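Local coordinates for protein insecticidal Delta-Endotoxin Cry8Ea1 (Bacillus Thuringiensis, PDB 3EB7) that kills insect larvae as a three-domain Cry delta-endotoxin, probably by binding gut-cell receptors and opening pores in the cell membrane, at residues R206-M211 with T265-F270; V397-E402 with F430-R435; W185-L190 with V534-L539; S214-M219 with V467-G472. One frame throughout, in Å; residues are numbered along the deposited sequence. Where two conformers were deposited one is given.

Interaction 1: residues R206-M211 with T265-F270; sequences RFRREM and TLESTF
Arg208 and Glu267 meet in an end-on, two-pronged salt bridge whose flat groups lie nearly coplanar, 19° apart. NH1 of Arg208 reaches OE2 of Glu267 at 2.7 Å, and NH2 of Arg208 reaches OE1 of Glu267 at 2.8 Å; both bonds are close to straight, and each oxygen receives its N-H on its syn lone pair. Each side chain leaves its helix with CG opposite the backbone N and then bends, the arginine at chi3 (41°) and the glutamate at chi2 (69°), and the two groups come from opposite directions. This pairing joins helix 198-220 of the pore-forming helical bundle to the short helix 263-270 of the second domain, making it an interdomain bridge of the three-domain Cry toxin fold. The arginine stem is tightly packed, on Tyr186 and Leu190 of helix 161-191, whereas the ion pair at its end sits near the surface, both partners partly exposed to solvent. There Trp201 NE1 gives OE1 of Glu267 a second donor, and Asn205 OD1 takes a further bond from NH2 of Arg208. Side chains alone span the gap: CA of Arg208 is 12.0 Å from CA of Glu267, and only 87 Å² is buried.

Interaction 2: residues V397-E402 with F430-R435; sequences VELPPE and FSWTHR
Leu399 and Trp432 both turn CG opposite the carbonyl carbon (chi1 -63° and -54°), and these torsions set one leucine methyl over the indole. CD1 of Leu399 stands 3.4 Å from the centroid of the five-membered ring of Trp432, 18° off the ring normal, a CH-pi contact over the face. Its nearest ring atom is CG of Trp432, 3.3 Å from CD1 of Leu399, so the methyl lies toward the CB end of the indole rather than over its benzene part. At the other end of the contact, Glu402 extends beyond CG, and its OE2 comes to 4.1 Å from CE1 of His434; the two side chains run at about a right angle, and no hydrogen bond joins them. ND1 of His434 bonds instead to Ser436 OG. The contact lies in the second domain, the beta-prism of Cry toxins, where the segment that follows strand 389-394 runs almost parallel to the end of strand 427-434, the central strand of a three-stranded antiparallel sheet. Val242 of the neighbouring strand 241-243 touches both Leu399 and Trp432, and Thr244 OG1 accepts the indole N-H. Within the same domain, Arg435 NH1 is held by the carbonyls of Glu410 and Tyr412; beyond the prism, Pro400 and Glu402 reach Ile11 of helix 2-20.

Interaction 3: residues W185-L190 with V534-L539; sequences WYRTGL and VGWQSL
The rim of the Trp536 indole lies over one face of the Arg187 guanidinium: CZ3 of Trp536 is 3.6 Å from NH2 of Arg187, and the two planes stand almost upright to each other, 84° apart. Seen from the indole, that nitrogen sits at the edge, near the ring plane. NH1 of Arg187 comes 3.4 Å from the carbonyl O of Gln537. One water, lying at the edge of the guanidinium, bridges the segments; it accepts from NH2 of Arg187 at 2.8 Å and donates to the backbone O of Trp536 at 2.6 Å and, at greater length, to O of Leu539. These two carbonyls belong to the short 3-10 turn 536-538 and its exit, in a loop of the C-terminal beta-sandwich domain, so this small patch fastens that domain to helix 161-191 of the helical bundle. An extended arginine chain from CG to NE (chi2 and chi3 both 171°) spans the gap. Farther out, Glu466 O takes a bond from NH2 of Arg187, and NE of Arg187 pairs with ND1 of His469, fixing the turn of the group. Gln537 CD covers part of one indole face, while Asn465, Glu466, Val467 and Tyr579 pack against the tryptophan.

Interaction 4: residues S214-M219 with V467-G472; sequences SVLDIM and VGHYLG
Leu216 and Met219, one helical turn apart, bring methyl groups to the backbone and ring of His469, and the contact is entirely of the van der Waals kind. Two methyls meet the same carbonyl: CE of Met219 lies 3.2 Å from O of His469, and CD2 of Leu216 lies 3.9 Å from that oxygen. The methionine is bent at both chi2 (-92°) and chi3 (-46°), which swings CE round to the carbonyl. Against the ring, CD1 of Leu216 approaches CD2 of His469 at 4.0 Å, the two side chains slanting past each other. As for polar bonds, no hydrogen bond joins the two segments. Within the loop, Gly468 O accepts from both Leu471 N and Gly472 N, closing the turn that carries the histidine. The loop is bonded to the bundle through helix 161-191, where Tyr470 OH pairs with Asp180 OD1, and the buried carboxylate of Asp217 forms a salt bridge with Arg240. This part of helix 198-220 packs on helices 2-20, 133-153 and 161-191 and turns one side to the 467-472 loop, which lies between strands 448-452 and 476-478 of the third domain; Tyr186 of helix 161-191 flanks the contact, its ring edge-to-face with that of His469.

Three of the four contacts tie the helical bundle to the other two domains, and interaction 2 lies within the second. Interactions 1 and 4 share helix 198-220, their centres about 16 Å apart, while interaction 3 uses the preceding helix 161-191; interactions 3 and 4 are closest, with centres about 12 Å apart and His469 linking them. Interactions 1 and 2 join through the salt bridge of Arg209 with Glu398, whereas interactions 2 and 3 do not touch. Along the chain, interaction 3 encloses the other three, interactions 1 and 4 alternate, and 2 lies inside the loop of 4. Helices 161-191 and 198-220 thus make up part of the bundle's face toward the beta domains.

Interaction 1: residues R206-M211 with T265-F270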
loop_
_atom_site.group_PDB
_atom_site.type_symbol
_atom_site.label_atom_id
_atom_site.label_comp_id
_atom_site.label_asym_id
_atom_site.label_seq_id
_atom_site.Cartn_x
_atom_site.Cartn_y
_atom_site.Cartn_z
ATOM N N ARG A 206 6.916 12.913 2.494
ATOM C CA ARG A 206 7.015 12.617 1.060
ATOM C C ARG A 206 7.785 11.303 0.822
ATOM O O ARG A 206 7.400 10.501 -0.049
ATOM C CB ARG A 206 7.660 13.811 0.297
ATOM C CG ARG A 206 7.661 13.695 -1.246
ATOM C CD ARG A 206 8.369 14.891 -1.924
ATOM N NE ARG A 206 9.785 14.982 -1.536
ATOM C CZ ARG A 206 10.375 16.058 -1.009
ATOM N NH1 ARG A 206 9.700 17.203 -0.815
ATOM N NH2 ARG A 206 11.655 15.990 -0.697
ATOM N N PHE A 207 8.865 11.073 1.584
ATOM C CA PHE A 207 9.656 9.816 1.456
ATOM C C PHE A 207 8.766 8.665 1.910
ATOM O O PHE A 207 8.654 7.670 1.210
ATOM C CB PHE A 207 10.908 9.867 2.332
ATOM C CG PHE A 207 11.711 8.569 2.357
ATOM C CD1 PHE A 207 12.884 8.445 1.611
ATOM C CD2 PHE A 207 11.307 7.483 3.145
ATOM C CE1 PHE A 207 13.639 7.218 1.630
ATOM C CE2 PHE A 207 12.015 6.284 3.143
ATOM C CZ PHE A 207 13.186 6.160 2.398
ATOM N N ARG A 208 8.140 8.804 3.089
ATOM C CA ARG A 208 7.160 7.869 3.577
ATOM C C ARG A 208 6.094 7.477 2.558
ATOM O O ARG A 208 5.873 6.286 2.316
ATOM C CB ARG A 208 6.456 8.420 4.826
ATOM C CG ARG A 208 5.358 7.478 5.302
ATOM C CD ARG A 208 4.785 7.766 6.708
ATOM N NE ARG A 208 4.583 9.191 6.977
ATOM C CZ ARG A 208 4.627 9.743 8.190
ATOM N NH1 ARG A 208 4.841 9.011 9.283
ATOM N NH2 ARG A 208 4.440 11.043 8.316
ATOM N N ARG A 209 5.402 8.463 1.987
ATOM C CA ARG A 209 4.391 8.130 0.966
ATOM C C ARG A 209 5.015 7.454 -0.289
ATOM O O ARG A 209 4.576 6.382 -0.728
ATOM C CB ARG A 209 3.551 9.364 0.574
ATOM C CG ARG A 209 2.591 9.096 -0.644
ATOM C CD ARG A 209 1.893 10.337 -1.152
ATOM N NE ARG A 209 2.786 11.253 -1.871
ATOM C CZ ARG A 209 3.327 12.361 -1.342
ATOM N NH1 ARG A 209 3.079 12.729 -0.077
ATOM N NH2 ARG A 209 4.112 13.130 -2.091
ATOM N N GLU A 210 6.029 8.077 -0.865
ATOM C CA GLU A 210 6.576 7.579 -2.116
ATOM C C GLU A 210 7.155 6.192 -1.997
ATOM O O GLU A 210 6.979 5.401 -2.899
ATOM C CB GLU A 210 7.626 8.542 -2.686
ATOM C CG GLU A 210 6.997 9.813 -3.276
ATOM C CD GLU A 210 7.962 10.566 -4.226
ATOM O OE1 GLU A 210 8.951 9.945 -4.760
ATOM O OE2 GLU A 210 7.699 11.775 -4.441
ATOM N N MET A 211 7.848 5.912 -0.894
ATOM C CA MET A 211 8.480 4.603 -0.702
ATOM C C MET A 211 7.545 3.512 -0.226
ATOM O O MET A 211 7.818 2.345 -0.422
ATOM C CB MET A 211 9.712 4.699 0.223
ATOM C CG MET A 211 10.796 5.666 -0.295
ATOM S SD MET A 211 11.322 5.299 -2.000
ATOM C CE MET A 211 12.561 4.052 -1.631
ATOM N N THR A 265 4.992 18.287 16.333
ATOM C CA THR A 265 3.608 18.768 16.377
ATOM C C THR A 265 2.842 18.350 15.100
ATOM O O THR A 265 1.698 17.932 15.180
ATOM C CB THR A 265 3.585 20.284 16.524
ATOM O OG1 THR A 265 4.440 20.677 17.616
ATOM C CG2 THR A 265 2.190 20.804 16.733
ATOM N N LEU A 266 3.471 18.464 13.930
ATOM C CA LEU A 266 2.846 18.028 12.665
ATOM C C LEU A 266 2.602 16.513 12.608
ATOM O O LEU A 266 1.532 16.082 12.181
ATOM C CB LEU A 266 3.657 18.466 11.435
ATOM C CG LEU A 266 3.781 19.982 11.234
ATOM C CD1 LEU A 266 4.280 20.250 9.836
ATOM C CD2 LEU A 266 2.383 20.717 11.464
ATOM N N GLU A 267 3.591 15.731 13.013
ATOM C CA GLU A 267 3.464 14.277 12.982
ATOM C C GLU A 267 2.313 13.811 13.889
ATOM O O GLU A 267 1.532 12.948 13.521
ATOM C CB GLU A 267 4.789 13.587 13.364
ATOM C CG GLU A 267 4.772 12.062 13.243
ATOM C CD GLU A 267 4.703 11.517 11.773
ATOM O OE1 GLU A 267 4.856 12.283 10.795
ATOM O OE2 GLU A 267 4.510 10.289 11.594
ATOM N N SER A 268 2.174 14.423 15.050
ATOM C CA SER A 268 1.097 14.037 15.954
ATOM C C SER A 268 -0.285 14.680 15.617
ATOM O O SER A 268 -1.318 14.252 16.124
ATOM C CB SER A 268 1.547 14.250 17.409
ATOM O OG SER A 268 1.147 15.526 17.827
ATOM N N THR A 269 -0.312 15.652 14.704
ATOM C CA THR A 269 -1.564 16.306 14.314
ATOM C C THR A 269 -2.045 15.953 12.892
ATOM O O THR A 269 -3.257 15.728 12.699
ATOM C CB THR A 269 -1.468 17.847 14.442
ATOM O OG1 THR A 269 -0.865 18.215 15.692
ATOM C CG2 THR A 269 -2.809 18.482 14.326
ATOM N N PHE A 270 -1.133 15.923 11.908
ATOM C CA PHE A 270 -1.503 15.584 10.534
ATOM C C PHE A 270 -1.841 14.098 10.308
ATOM O O PHE A 270 -2.635 13.762 9.416
ATOM C CB PHE A 270 -0.399 15.957 9.569
ATOM C CG PHE A 270 -0.428 17.388 9.108
ATOM C CD1 PHE A 270 0.738 17.989 8.649
ATOM C CD2 PHE A 270 -1.603 18.131 9.114
ATOM C CE1 PHE A 270 0.735 19.293 8.173
ATOM C CE2 PHE A 270 -1.622 19.450 8.625
ATOM C CZ PHE A 270 -0.466 20.033 8.166
#

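Interaction 2: residues V397-E402 with F430-R435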
loop_
_atom_site.group_PDB
_atom_site.type_symbol
_atom_site.label_atom_id
_atom_site.label_comp_id
_atom_site.label_asym_id
_atom_site.label_seq_id
_atom_site.Cartn_x
_atom_site.Cartn_y
_atom_site.Cartn_z
ATOM N N VAL A 397 -0.831 13.549 -9.278
ATOM C CA VAL A 397 0.610 13.668 -9.382
ATOM C C VAL A 397 1.292 12.730 -8.333
ATOM O O VAL A 397 2.286 12.061 -8.619
ATOM C CB VAL A 397 1.046 15.181 -9.236
ATOM C CG1 VAL A 397 2.570 15.330 -9.089
ATOM C CG2 VAL A 397 0.545 15.989 -10.424
ATOM N N GLU A 398 0.736 12.691 -7.125
ATOM C CA GLU A 398 1.281 11.885 -6.019
ATOM C C GLU A 398 0.670 10.479 -6.004
ATOM O O GLU A 398 1.377 9.490 -5.800
ATOM C CB GLU A 398 1.064 12.629 -4.699
ATOM C CG GLU A 398 1.515 14.085 -4.799
ATOM C CD GLU A 398 1.458 14.858 -3.488
ATOM O OE1 GLU A 398 1.749 16.086 -3.487
ATOM O OE2 GLU A 398 1.155 14.257 -2.438
ATOM N N LEU A 399 -0.623 10.403 -6.314
ATOM C CA LEU A 399 -1.400 9.157 -6.407
ATOM C C LEU A 399 -2.043 8.892 -7.807
ATOM O O LEU A 399 -3.309 8.910 -7.964
ATOM C CB LEU A 399 -2.479 9.203 -5.314
ATOM C CG LEU A 399 -1.934 9.240 -3.888
ATOM C CD1 LEU A 399 -3.051 9.352 -2.901
ATOM C CD2 LEU A 399 -1.070 8.004 -3.578
ATOM N N PRO A 400 -1.190 8.610 -8.830
ATOM C CA PRO A 400 -1.698 8.478 -10.206
ATOM C C PRO A 400 -2.572 7.268 -10.407
ATOM O O PRO A 400 -2.550 6.350 -9.591
ATOM C CB PRO A 400 -0.413 8.351 -11.068
ATOM C CG PRO A 400 0.597 7.760 -10.147
ATOM C CD PRO A 400 0.280 8.427 -8.780
ATOM N N PRO A 401 -3.358 7.255 -11.493
ATOM C CA PRO A 401 -4.065 6.025 -11.878
ATOM C C PRO A 401 -3.078 4.899 -12.254
ATOM O O PRO A 401 -1.885 5.163 -12.476
ATOM C CB PRO A 401 -4.912 6.467 -13.090
ATOM C CG PRO A 401 -5.003 7.907 -12.994
ATOM C CD PRO A 401 -3.695 8.372 -12.389
ATOM N N GLU A 402 -3.588 3.673 -12.310
ATOM C CA GLU A 402 -2.782 2.493 -12.551
ATOM C C GLU A 402 -2.421 2.352 -14.031
ATOM O O GLU A 402 -1.576 1.525 -14.402
ATOM C CB GLU A 402 -3.532 1.228 -12.067
ATOM C CG GLU A 402 -3.510 1.093 -10.547
ATOM C CD GLU A 402 -4.284 -0.115 -10.009
ATOM O OE1 GLU A 402 -4.678 -0.994 -10.825
ATOM O OE2 GLU A 402 -4.487 -0.174 -8.755
ATOM N N PHE A 430 -4.650 15.486 3.175
ATOM C CA PHE A 430 -5.551 14.407 2.735
ATOM C C PHE A 430 -4.857 13.061 2.927
ATOM O O PHE A 430 -3.674 12.921 2.617
ATOM C CB PHE A 430 -5.933 14.594 1.263
ATOM C CG PHE A 430 -6.846 15.787 0.965
ATOM C CD1 PHE A 430 -7.135 16.130 -0.366
ATOM C CD2 PHE A 430 -7.419 16.559 1.968
ATOM C CE1 PHE A 430 -7.997 17.227 -0.674
ATOM C CE2 PHE A 430 -8.283 17.667 1.656
ATOM C CZ PHE A 430 -8.577 17.981 0.374
ATOM N N SER A 431 -5.573 12.091 3.478
ATOM C CA SER A 431 -5.123 10.694 3.505
ATOM C C SER A 431 -5.967 9.819 2.592
ATOM O O SER A 431 -7.115 10.118 2.294
ATOM C CB SER A 431 -5.107 10.115 4.938
ATOM O OG SER A 431 -6.419 9.837 5.387
ATOM N N TRP A 432 -5.376 8.725 2.151
ATOM C CA TRP A 432 -5.951 7.919 1.090
ATOM C C TRP A 432 -5.750 6.445 1.344
ATOM O O TRP A 432 -4.710 6.064 1.863
ATOM C CB TRP A 432 -5.268 8.274 -0.245
ATOM C CG TRP A 432 -5.293 9.723 -0.570
ATOM C CD1 TRP A 432 -4.540 10.726 0.005
ATOM C CD2 TRP A 432 -6.076 10.341 -1.578
ATOM N NE1 TRP A 432 -4.843 11.925 -0.588
ATOM C CE2 TRP A 432 -5.782 11.705 -1.560
ATOM C CE3 TRP A 432 -7.009 9.866 -2.498
ATOM C CZ2 TRP A 432 -6.400 12.611 -2.431
ATOM C CZ3 TRP A 432 -7.612 10.757 -3.363
ATOM C CH2 TRP A 432 -7.310 12.110 -3.320
ATOM N N THR A 433 -6.705 5.629 0.885
ATOM C CA THR A 433 -6.594 4.178 0.946
ATOM C C THR A 433 -6.493 3.619 -0.451
ATOM O O THR A 433 -6.978 4.231 -1.395
ATOM C CB THR A 433 -7.759 3.500 1.723
ATOM O OG1 THR A 433 -9.014 3.907 1.180
ATOM C CG2 THR A 433 -7.708 3.868 3.237
ATOM N N HIS A 434 -5.833 2.461 -0.568
ATOM C CA HIS A 434 -5.620 1.755 -1.844
ATOM C C HIS A 434 -6.892 1.092 -2.414
ATOM O O HIS A 434 -7.753 0.535 -1.665
ATOM C CB HIS A 434 -4.467 0.726 -1.693
ATOM C CG HIS A 434 -3.886 0.265 -2.998
ATOM N ND1 HIS A 434 -4.412 -0.781 -3.724
ATOM C CD2 HIS A 434 -2.820 0.713 -3.709
ATOM C CE1 HIS A 434 -3.718 -0.941 -4.835
ATOM N NE2 HIS A 434 -2.742 -0.051 -4.849
ATOM N N ARG A 435 -7.008 1.154 -3.745
ATOM C CA ARG A 435 -8.101 0.523 -4.480
ATOM C C ARG A 435 -8.291 -0.960 -4.119
ATOM O O ARG A 435 -9.417 -1.419 -4.056
ATOM C CB ARG A 435 -7.864 0.675 -5.995
ATOM C CG ARG A 435 -8.931 0.055 -6.919
ATOM C CD ARG A 435 -10.218 0.885 -6.995
ATOM N NE ARG A 435 -11.140 0.445 -8.063
ATOM C CZ ARG A 435 -11.041 0.761 -9.365
ATOM N NH1 ARG A 435 -10.044 1.497 -9.827
ATOM N NH2 ARG A 435 -11.943 0.298 -10.232
#

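Interaction 3: residues W185-L190 with V534-L539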
loop_
_atom_site.group_PDB
_atom_site.type_symbol
_atom_site.label_atom_id
_atom_site.label_comp_id
_atom_site.label_asym_id
_atom_site.label_seq_id
_atom_site.Cartn_x
_atom_site.Cartn_y
_atom_site.Cartn_z
ATOM N N TRP A 185 15.834 -0.831 5.197
ATOM C CA TRP A 185 16.295 0.389 4.532
ATOM C C TRP A 185 15.203 1.399 4.308
ATOM O O TRP A 185 15.483 2.588 4.318
ATOM C CB TRP A 185 17.063 0.058 3.259
ATOM C CG TRP A 185 18.347 -0.649 3.655
ATOM C CD1 TRP A 185 18.588 -1.989 3.587
ATOM C CD2 TRP A 185 19.511 -0.064 4.257
ATOM N NE1 TRP A 185 19.848 -2.278 4.059
ATOM C CE2 TRP A 185 20.438 -1.121 4.491
ATOM C CE3 TRP A 185 19.872 1.245 4.619
ATOM C CZ2 TRP A 185 21.724 -0.909 5.058
ATOM C CZ3 TRP A 185 21.179 1.461 5.208
ATOM C CH2 TRP A 185 22.071 0.383 5.407
ATOM N N TYR A 186 13.948 0.946 4.199
ATOM C CA TYR A 186 12.821 1.885 4.273
ATOM C C TYR A 186 12.815 2.620 5.625
ATOM O O TYR A 186 12.697 3.836 5.646
ATOM C CB TYR A 186 11.464 1.195 4.034
ATOM C CG TYR A 186 10.294 2.121 4.328
ATOM C CD1 TYR A 186 9.714 2.913 3.307
ATOM C CD2 TYR A 186 9.758 2.203 5.626
ATOM C CE1 TYR A 186 8.622 3.797 3.595
ATOM C CE2 TYR A 186 8.697 3.054 5.922
ATOM C CZ TYR A 186 8.129 3.858 4.913
ATOM O OH TYR A 186 7.043 4.670 5.246
ATOM N N ARG A 187 12.954 1.882 6.739
ATOM C CA ARG A 187 12.986 2.489 8.077
ATOM C C ARG A 187 14.172 3.429 8.271
ATOM O O ARG A 187 13.997 4.542 8.713
ATOM C CB ARG A 187 12.922 1.407 9.186
ATOM C CG ARG A 187 11.536 0.657 9.218
ATOM C CD ARG A 187 11.542 -0.555 10.149
ATOM N NE ARG A 187 10.207 -1.135 10.335
ATOM C CZ ARG A 187 9.977 -2.313 10.918
ATOM N NH1 ARG A 187 10.985 -3.055 11.345
ATOM N NH2 ARG A 187 8.742 -2.777 11.011
ATOM N N THR A 188 15.380 2.972 7.973
ATOM C CA THR A 188 16.590 3.805 8.014
ATOM C C THR A 188 16.436 5.059 7.128
ATOM O O THR A 188 16.668 6.167 7.586
ATOM C CB THR A 188 17.823 2.983 7.564
ATOM O OG1 THR A 188 17.914 1.796 8.369
ATOM C CG2 THR A 188 19.116 3.793 7.691
ATOM N N GLY A 189 16.017 4.891 5.875
ATOM C CA GLY A 189 15.796 6.039 5.005
ATOM C C GLY A 189 14.902 7.093 5.607
ATOM O O GLY A 189 15.207 8.291 5.594
ATOM N N LEU A 190 13.783 6.654 6.162
ATOM C CA LEU A 190 12.807 7.569 6.727
ATOM C C LEU A 190 13.370 8.204 8.010
ATOM O O LEU A 190 13.200 9.402 8.240
ATOM C CB LEU A 190 11.505 6.798 6.991
ATOM C CG LEU A 190 10.270 7.555 7.452
ATOM C CD1 LEU A 190 9.765 8.536 6.346
ATOM C CD2 LEU A 190 9.158 6.567 7.884
ATOM N N VAL A 534 11.088 -9.719 21.871
ATOM C CA VAL A 534 11.889 -8.555 21.471
ATOM C C VAL A 534 10.912 -7.450 21.130
ATOM O O VAL A 534 9.720 -7.721 20.959
ATOM C CB VAL A 534 12.824 -8.842 20.246
ATOM C CG1 VAL A 534 14.085 -9.541 20.678
ATOM C CG2 VAL A 534 12.097 -9.667 19.141
ATOM N N GLY A 535 11.397 -6.212 21.087
ATOM C CA GLY A 535 10.587 -5.102 20.569
ATOM C C GLY A 535 10.177 -5.368 19.119
ATOM O O GLY A 535 10.908 -6.033 18.352
ATOM N N TRP A 536 9.012 -4.850 18.747
ATOM C CA TRP A 536 8.471 -5.024 17.406
ATOM C C TRP A 536 9.458 -4.662 16.271
ATOM O O TRP A 536 9.359 -5.209 15.193
ATOM C CB TRP A 536 7.116 -4.286 17.257
ATOM C CG TRP A 536 7.230 -2.822 17.314
ATOM C CD1 TRP A 536 7.007 -2.024 18.405
ATOM C CD2 TRP A 536 7.571 -1.930 16.222
ATOM N NE1 TRP A 536 7.235 -0.710 18.079
ATOM C CE2 TRP A 536 7.571 -0.617 16.748
ATOM C CE3 TRP A 536 7.916 -2.122 14.862
ATOM C CZ2 TRP A 536 7.907 0.513 15.961
ATOM C CZ3 TRP A 536 8.255 -1.003 14.084
ATOM C CH2 TRP A 536 8.253 0.298 14.639
ATOM N N GLN A 537 10.416 -3.771 16.524
ATOM C CA GLN A 537 11.342 -3.290 15.500
ATOM C C GLN A 537 12.275 -4.387 15.068
ATOM O O GLN A 537 12.779 -4.378 13.939
ATOM C CB GLN A 537 12.163 -2.129 16.025
ATOM C CG GLN A 537 11.362 -0.859 16.408
ATOM C CD GLN A 537 10.901 -0.843 17.895
ATOM O OE1 GLN A 537 10.934 -1.880 18.607
ATOM N NE2 GLN A 537 10.470 0.353 18.363
ATOM N N SER A 538 12.468 -5.362 15.949
ATOM C CA SER A 538 13.322 -6.505 15.660
ATOM C C SER A 538 12.604 -7.649 14.925
ATOM O O SER A 538 13.250 -8.602 14.490
ATOM C CB SER A 538 14.012 -7.008 16.946
ATOM O OG SER A 538 14.653 -5.928 17.612
ATOM N N LEU A 539 11.290 -7.568 14.761
ATOM C CA LEU A 539 10.594 -8.666 14.063
ATOM C C LEU A 539 11.004 -8.699 12.602
ATOM O O LEU A 539 11.188 -7.673 11.998
ATOM C CB LEU A 539 9.067 -8.587 14.202
ATOM C CG LEU A 539 8.560 -8.542 15.640
ATOM C CD1 LEU A 539 7.008 -8.509 15.738
ATOM C CD2 LEU A 539 9.157 -9.694 16.492
HETATM O O HOH W 1 9.368 -5.046 12.588
#

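Interaction 4: residues S214-M219 with V467-G472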
loop_
_atom_site.group_PDB
_atom_site.type_symbol
_atom_site.label_atom_id
_atom_site.label_comp_id
_atom_site.label_asym_id
_atom_site.label_seq_id
_atom_site.Cartn_x
_atom_site.Cartn_y
_atom_site.Cartn_z
ATOM N N SER A 214 6.444 2.759 -3.740
ATOM C CA SER A 214 7.512 2.217 -4.614
ATOM C C SER A 214 8.280 1.007 -4.081
ATOM O O SER A 214 9.065 0.394 -4.820
ATOM C CB SER A 214 8.559 3.306 -4.935
ATOM O OG SER A 214 7.940 4.489 -5.430
ATOM N N VAL A 215 8.119 0.703 -2.797
ATOM C CA VAL A 215 8.961 -0.293 -2.184
ATOM C C VAL A 215 8.074 -1.210 -1.376
ATOM O O VAL A 215 7.937 -2.359 -1.717
ATOM C CB VAL A 215 10.122 0.314 -1.304
ATOM C CG1 VAL A 215 10.881 -0.839 -0.542
ATOM C CG2 VAL A 215 11.113 1.052 -2.147
ATOM N N LEU A 216 7.466 -0.686 -0.320
ATOM C CA LEU A 216 6.609 -1.471 0.560
ATOM C C LEU A 216 5.459 -2.195 -0.115
ATOM O O LEU A 216 5.244 -3.373 0.161
ATOM C CB LEU A 216 6.093 -0.625 1.740
ATOM C CG LEU A 216 7.168 -0.036 2.662
ATOM C CD1 LEU A 216 6.434 0.562 3.794
ATOM C CD2 LEU A 216 8.254 -1.101 3.153
ATOM N N ASP A 217 4.716 -1.502 -0.979
ATOM C CA ASP A 217 3.521 -2.098 -1.634
ATOM C C ASP A 217 3.872 -3.310 -2.496
ATOM O O ASP A 217 3.160 -4.317 -2.455
ATOM C CB ASP A 217 2.717 -1.059 -2.466
ATOM C CG ASP A 217 1.909 -0.054 -1.570
ATOM O OD1 ASP A 217 1.876 -0.278 -0.302
ATOM O OD2 ASP A 217 1.321 0.944 -2.121
ATOM N N ILE A 218 4.957 -3.250 -3.274
ATOM C CA ILE A 218 5.297 -4.440 -4.082
ATOM C C ILE A 218 5.870 -5.592 -3.215
ATOM O O ILE A 218 5.604 -6.757 -3.446
ATOM C CB ILE A 218 6.228 -4.141 -5.323
ATOM C CG1 ILE A 218 6.190 -5.316 -6.304
ATOM C CG2 ILE A 218 7.670 -3.848 -4.896
ATOM C CD1 ILE A 218 4.794 -5.661 -6.795
ATOM N N MET A 219 6.650 -5.234 -2.212
ATOM C CA MET A 219 7.226 -6.195 -1.292
ATOM C C MET A 219 6.114 -6.969 -0.565
ATOM O O MET A 219 6.224 -8.169 -0.360
ATOM C CB MET A 219 8.186 -5.447 -0.342
ATOM C CG MET A 219 8.799 -6.289 0.769
ATOM S SD MET A 219 7.795 -6.226 2.283
ATOM C CE MET A 219 7.431 -4.503 2.467
ATOM N N VAL A 467 4.750 -2.704 12.633
ATOM C CA VAL A 467 4.850 -4.088 12.200
ATOM C C VAL A 467 4.196 -4.279 10.816
ATOM O O VAL A 467 4.599 -5.149 10.039
ATOM C CB VAL A 467 4.271 -5.067 13.282
ATOM C CG1 VAL A 467 4.083 -6.508 12.721
ATOM C CG2 VAL A 467 5.187 -5.088 14.528
ATOM N N GLY A 468 3.226 -3.423 10.510
ATOM C CA GLY A 468 2.526 -3.450 9.244
ATOM C C GLY A 468 3.355 -3.037 8.046
ATOM O O GLY A 468 2.906 -3.199 6.927
ATOM N N HIS A 469 4.578 -2.544 8.254
ATOM C CA HIS A 469 5.509 -2.371 7.129
ATOM C C HIS A 469 5.732 -3.648 6.375
ATOM O O HIS A 469 5.997 -3.609 5.188
ATOM C CB HIS A 469 6.863 -1.820 7.534
ATOM C CG HIS A 469 6.844 -0.386 7.950
ATOM N ND1 HIS A 469 7.879 0.187 8.650
ATOM C CD2 HIS A 469 5.924 0.588 7.763
ATOM C CE1 HIS A 469 7.600 1.459 8.874
ATOM N NE2 HIS A 469 6.415 1.723 8.353
ATOM N N TYR A 470 5.614 -4.773 7.059
ATOM C CA TYR A 470 5.642 -6.091 6.419
ATOM C C TYR A 470 4.301 -6.559 5.826
ATOM O O TYR A 470 4.294 -7.468 4.987
ATOM C CB TYR A 470 6.110 -7.151 7.424
ATOM C CG TYR A 470 7.610 -7.180 7.650
ATOM C CD1 TYR A 470 8.181 -6.528 8.747
ATOM C CD2 TYR A 470 8.456 -7.841 6.740
ATOM C CE1 TYR A 470 9.566 -6.539 8.966
ATOM C CE2 TYR A 470 9.842 -7.847 6.934
ATOM C CZ TYR A 470 10.386 -7.199 8.042
ATOM O OH TYR A 470 11.748 -7.231 8.235
ATOM N N LEU A 471 3.174 -5.962 6.251
ATOM C CA LEU A 471 1.835 -6.586 6.026
ATOM C C LEU A 471 0.958 -5.805 5.031
ATOM O O LEU A 471 -0.050 -6.300 4.558
ATOM C CB LEU A 471 1.100 -6.767 7.377
ATOM C CG LEU A 471 1.975 -7.266 8.551
ATOM C CD1 LEU A 471 1.240 -7.227 9.897
ATOM C CD2 LEU A 471 2.529 -8.685 8.312
ATOM N N GLY A 472 1.354 -4.569 4.735
ATOM C CA GLY A 472 0.607 -3.699 3.844
ATOM C C GLY A 472 -0.473 -2.956 4.583
ATOM O O GLY A 472 -1.390 -2.414 3.953
#